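Side-chain contacts in rhusiopathiae surface protein B (Erysipelothrix rhusiopathiae, PDB 3V10), which probably binds collagen as a cell-wall adhesin, this piece being its collagen-binding region, which includes an Ig-like domain: residues 28-33 with 53-58; 224-229 with 234-239. All coordinates share one frame; numbering follows the deposited sequence.

Contact 1. Residues 28-33 with 53-58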
# COMPACT_ATOMS: atom_id res chain seq x y z
N ILE A 28 1.61 5.40 -4.79
CA ILE A 28 1.91 6.65 -5.47
C ILE A 28 0.54 6.99 -6.04
O ILE A 28 -0.00 6.25 -6.85
CB ILE A 28 2.95 6.46 -6.61
CG1 ILE A 28 4.31 6.11 -6.00
CG2 ILE A 28 3.07 7.73 -7.42
CD1 ILE A 28 5.44 5.96 -6.99
N GLU A 29 -0.02 8.11 -5.59
CA GLU A 29 -1.36 8.52 -5.99
C GLU A 29 -1.47 9.47 -7.17
O GLU A 29 -0.69 10.41 -7.31
CB GLU A 29 -2.08 9.17 -4.81
CG GLU A 29 -2.17 8.31 -3.57
CD GLU A 29 -2.52 9.14 -2.35
OE1 GLU A 29 -3.49 9.93 -2.43
OE2 GLU A 29 -1.82 9.01 -1.32
N PHE A 30 -2.46 9.21 -8.01
CA PHE A 30 -2.73 10.03 -9.17
C PHE A 30 -4.16 10.52 -9.07
O PHE A 30 -5.08 9.73 -8.85
CB PHE A 30 -2.55 9.21 -10.45
CG PHE A 30 -1.12 8.87 -10.76
CD1 PHE A 30 -0.32 9.76 -11.47
CD2 PHE A 30 -0.57 7.69 -10.29
CE1 PHE A 30 1.01 9.46 -11.72
CE2 PHE A 30 0.77 7.38 -10.53
CZ PHE A 30 1.56 8.27 -11.25
N ASN A 31 -4.34 11.82 -9.19
CA ASN A 31 -5.67 12.41 -9.13
C ASN A 31 -5.97 13.01 -10.49
O ASN A 31 -5.16 13.75 -11.05
CB ASN A 31 -5.74 13.50 -8.06
CG ASN A 31 -7.04 14.27 -8.11
OD1 ASN A 31 -8.09 13.77 -7.71
ND2 ASN A 31 -6.98 15.49 -8.62
N LEU A 32 -7.14 12.68 -11.03
CA LEU A 32 -7.54 13.16 -12.35
C LEU A 32 -9.00 13.59 -12.37
O LEU A 32 -9.86 12.93 -11.79
CB LEU A 32 -7.29 12.05 -13.38
CG LEU A 32 -7.58 12.31 -14.85
CD1 LEU A 32 -6.56 13.29 -15.42
CD2 LEU A 32 -7.53 10.98 -15.61
N ALA A 33 -9.27 14.70 -13.04
CA ALA A 33 -10.63 15.20 -13.16
C ALA A 33 -10.92 15.45 -14.63
O ALA A 33 -10.03 15.82 -15.39
CB ALA A 33 -10.78 16.51 -12.37
N LEU A 53 -5.33 5.40 -19.36
CA LEU A 53 -4.28 5.97 -18.53
C LEU A 53 -3.09 5.02 -18.61
O LEU A 53 -3.26 3.80 -18.62
CB LEU A 53 -4.76 6.10 -17.08
CG LEU A 53 -6.05 6.90 -16.90
CD1 LEU A 53 -6.45 6.92 -15.42
CD2 LEU A 53 -5.86 8.30 -17.42
N THR A 54 -1.88 5.58 -18.69
CA THR A 54 -0.68 4.76 -18.77
C THR A 54 0.33 5.19 -17.72
O THR A 54 0.94 6.25 -17.84
CB THR A 54 -0.02 4.87 -20.15
OG1 THR A 54 -0.98 4.56 -21.17
CG2 THR A 54 1.16 3.91 -20.26
N LEU A 55 0.51 4.36 -16.70
CA LEU A 55 1.46 4.65 -15.64
C LEU A 55 2.86 4.60 -16.25
O LEU A 55 3.14 3.79 -17.13
CB LEU A 55 1.30 3.63 -14.51
CG LEU A 55 -0.00 3.79 -13.72
CD1 LEU A 55 -0.28 2.54 -12.90
CD2 LEU A 55 0.07 5.03 -12.82
N PRO A 56 3.76 5.47 -15.79
CA PRO A 56 5.13 5.54 -16.30
C PRO A 56 6.03 4.37 -15.91
O PRO A 56 5.74 3.62 -14.99
CB PRO A 56 5.64 6.86 -15.73
CG PRO A 56 4.99 6.86 -14.36
CD PRO A 56 3.58 6.38 -14.64
N SER A 57 7.14 4.24 -16.63
CA SER A 57 8.08 3.17 -16.34
C SER A 57 9.33 3.34 -17.19
O SER A 57 9.31 4.05 -18.19
CB SER A 57 7.46 1.81 -16.66
OG SER A 57 7.25 1.70 -18.06
N ASN A 58 10.42 2.71 -16.77
CA ASN A 58 11.63 2.72 -17.57
C ASN A 58 12.12 1.28 -17.53
O ASN A 58 11.33 0.38 -17.25
CB ASN A 58 12.70 3.72 -17.07
CG ASN A 58 13.14 3.49 -15.65
OD1 ASN A 58 13.21 2.36 -15.18
ND2 ASN A 58 13.50 4.57 -14.97
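Just beyond Leu-55 and Pro-56, the two residues that meet the Phe-30 ring, Asn-58 OD1 accepts hydrogen bonds from the backbone N atoms of Glu-60 and Val-61. That double grip of one amide oxygen ties the loop leaving strand 50-54 to the start of strand 61-65. Between the two segments themselves, everything that touches is hydrocarbon. The tightest meeting is Phe-30 CE2 with Leu-55 CD2, at 3.4 Å. The same methyl lies 3.7 Å from Phe-30 CD2 and 3.9 Å from Phe-30 CZ, so one branch of the leucine approaches obliquely the side of the ring formed by CD2, CE2 and CZ. With CG turned to lie beside its own backbone N (chi1 -71°), Phe-30 carries its ring across to this loop. Pro-56 is a looser neighbour: its CD stands 4.4 Å from Phe-30 CZ, also at a slant. One alternation further along, Leu-32 and Leu-53 reach toward each other tip to tip, with 3.6 Å between Leu-32 CD2 and Leu-53 CD2. The backbones stay well apart, Phe-30 CA lying 9.4 Å from Leu-55 CA, a spacing bridged by side chains as between two packed sheet layers. Leu-141 touches both Leu-32 and Leu-53, and Leu-63 touches Phe-30, Leu-55 and Pro-56. In the Ig-like domain, strand 28-35 runs between strands 10-16 and 112-123, its antiparallel partners, and faces strand 50-54, which pairs instead with 96-101.

Contact 2. Residues 224-229 with 234-239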
# COMPACT_ATOMS: atom_id res chain seq x y z
N GLU A 224 20.34 -20.94 10.87
CA GLU A 224 19.21 -21.60 10.22
C GLU A 224 17.88 -20.91 10.46
O GLU A 224 17.59 -20.49 11.58
CB GLU A 224 19.08 -23.01 10.72
CG GLU A 224 18.86 -23.15 12.22
CD GLU A 224 18.79 -24.61 12.59
OE1 GLU A 224 18.57 -24.95 13.76
OE2 GLU A 224 18.96 -25.45 11.68
N LEU A 225 17.06 -20.86 9.43
CA LEU A 225 15.75 -20.24 9.54
C LEU A 225 14.63 -21.23 9.31
O LEU A 225 14.70 -22.08 8.43
CB LEU A 225 15.63 -19.07 8.56
CG LEU A 225 14.29 -18.35 8.62
CD1 LEU A 225 14.49 -16.88 8.38
CD2 LEU A 225 13.33 -18.96 7.61
N LYS A 226 13.59 -21.11 10.14
CA LYS A 226 12.43 -21.97 10.04
C LYS A 226 11.20 -21.08 10.03
O LYS A 226 11.05 -20.21 10.89
CB LYS A 226 12.38 -22.94 11.23
CG LYS A 226 12.63 -22.29 12.57
CD LYS A 226 12.84 -23.33 13.66
CE LYS A 226 11.61 -24.21 13.84
NZ LYS A 226 11.81 -25.18 14.95
N HIS A 227 10.35 -21.28 9.04
CA HIS A 227 9.12 -20.51 8.90
C HIS A 227 8.03 -21.38 9.50
O HIS A 227 7.62 -22.37 8.91
CB HIS A 227 8.86 -20.24 7.41
CG HIS A 227 7.63 -19.41 7.15
ND1 HIS A 227 7.48 -18.13 7.64
CD2 HIS A 227 6.51 -19.68 6.45
CE1 HIS A 227 6.32 -17.65 7.25
NE2 HIS A 227 5.70 -18.57 6.52
N ILE A 228 7.55 -21.01 10.69
CA ILE A 228 6.53 -21.79 11.38
C ILE A 228 5.21 -21.04 11.59
O ILE A 228 5.08 -19.86 11.24
CB ILE A 228 7.03 -22.30 12.75
CG1 ILE A 228 7.24 -21.13 13.72
CG2 ILE A 228 8.34 -23.07 12.57
CD1 ILE A 228 7.69 -21.57 15.12
N SER A 229 4.23 -21.72 12.17
CA SER A 229 2.93 -21.13 12.42
C SER A 229 2.83 -20.59 13.83
O SER A 229 3.68 -20.87 14.67
CB SER A 229 1.82 -22.16 12.21
OG SER A 229 1.87 -23.16 13.22
N ASN A 234 3.50 -21.17 19.74
CA ASN A 234 2.90 -21.28 21.06
C ASN A 234 3.29 -22.56 21.81
O ASN A 234 3.17 -22.62 23.03
CB ASN A 234 1.37 -21.21 20.97
CG ASN A 234 0.87 -19.84 20.56
OD1 ASN A 234 1.59 -18.85 20.69
ND2 ASN A 234 -0.36 -19.77 20.08
N LYS A 235 3.75 -23.56 21.07
CA LYS A 235 4.14 -24.83 21.69
C LYS A 235 5.63 -24.95 21.97
O LYS A 235 6.04 -25.76 22.80
CB LYS A 235 3.71 -26.01 20.81
CG LYS A 235 2.22 -26.10 20.54
CD LYS A 235 1.86 -27.40 19.83
CE LYS A 235 2.55 -27.54 18.48
NZ LYS A 235 2.11 -26.49 17.51
N GLU A 236 6.44 -24.14 21.29
CA GLU A 236 7.89 -24.23 21.46
C GLU A 236 8.65 -22.99 21.93
O GLU A 236 9.57 -23.10 22.74
CB GLU A 236 8.54 -24.69 20.15
CG GLU A 236 8.10 -26.05 19.65
CD GLU A 236 8.80 -26.43 18.36
OE1 GLU A 236 8.63 -25.70 17.35
OE2 GLU A 236 9.52 -27.44 18.34
N TYR A 237 8.29 -21.82 21.42
CA TYR A 237 9.03 -20.60 21.75
C TYR A 237 8.40 -19.55 22.64
O TYR A 237 9.11 -18.74 23.24
CB TYR A 237 9.51 -19.94 20.46
CG TYR A 237 10.30 -20.87 19.57
CD1 TYR A 237 9.65 -21.76 18.71
CD2 TYR A 237 11.69 -20.88 19.61
CE1 TYR A 237 10.38 -22.65 17.92
CE2 TYR A 237 12.43 -21.76 18.82
CZ TYR A 237 11.77 -22.64 17.98
OH TYR A 237 12.50 -23.51 17.21
N GLY A 238 7.08 -19.52 22.73
CA GLY A 238 6.46 -18.51 23.57
C GLY A 238 4.96 -18.52 23.47
O GLY A 238 4.35 -19.56 23.27
N THR A 239 4.36 -17.34 23.60
CA THR A 239 2.91 -17.22 23.54
C THR A 239 2.48 -16.01 22.73
O THR A 239 2.98 -14.90 22.92
CB THR A 239 2.30 -17.08 24.95
OG1 THR A 239 2.76 -18.15 25.79
CG2 THR A 239 0.77 -17.13 24.88
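Lys-226 and Tyr-237 approach from opposite directions and join through a hydrogen bond from Lys-226 NZ to Tyr-237 OH, 2.9 Å long. The ammonium arrives at the edge of the phenol ring and in its plane, and the angle CZ-OH-NZ at the tyrosine oxygen is about 133°. A bend at chi3 (-62°) in the otherwise extended outer part of the lysine chain helps bring NZ to that hydroxyl. The lysine's CD and CE lie beside the same oxygen, so the bond comes with some aliphatic contact. Glu-236 OE1 stands 4.0 Å from Lys-226 NZ, too far for a salt bridge, though its charge may still steady the ammonium. Ile-228 adds the apolar half: its CD1 meets Tyr-237 CE1 at 4.0 Å, the two side chains meeting obliquely. Val-219, on the adjoining strand 208-221, touches Lys-226, Ile-228 and Tyr-237 alike.

Several polar atoms of the two segments are satisfied elsewhere. Ser-229 OG accepts from Ala-232 N, capping the start of helix 230-236. Asn-234 OD1 accepts from Ile-240 N and so pins the helix to the strand that follows, while His-227 ND1 is hydrogen-bonded to Asp-218 OD1. Lys-235 NZ makes a weak bond to Glu-231 O. The whole is a strand followed by a short N-capped helix, which carries the chain from an edge strand of one sheet to strand 239-243 of another, with Tyr-237 folded back toward the edge strand, in the collagen-binding domain of this DEv-IgG adhesin.

In the fold
Contact 1 closes before contact 2 opens along the chain, and their centres lie 42 Å apart on opposite sides of the chain's centre, with nearest atoms about 26 Å from each other. They share no sheet. Contact 1 is buried in the first Ig-like part, where strands 28-35 and 50-54 face each other across a hydrophobic interior, with different strand partners. Contact 2 lies at the surface of the second part, the one matching the collagen-binding family, on edge strand 224-229 and the helix after it. Both parts belong to the collagen-binding region; in the Collagen Hug model two such parts are thought to close round collagen, though neither contact is known to touch it.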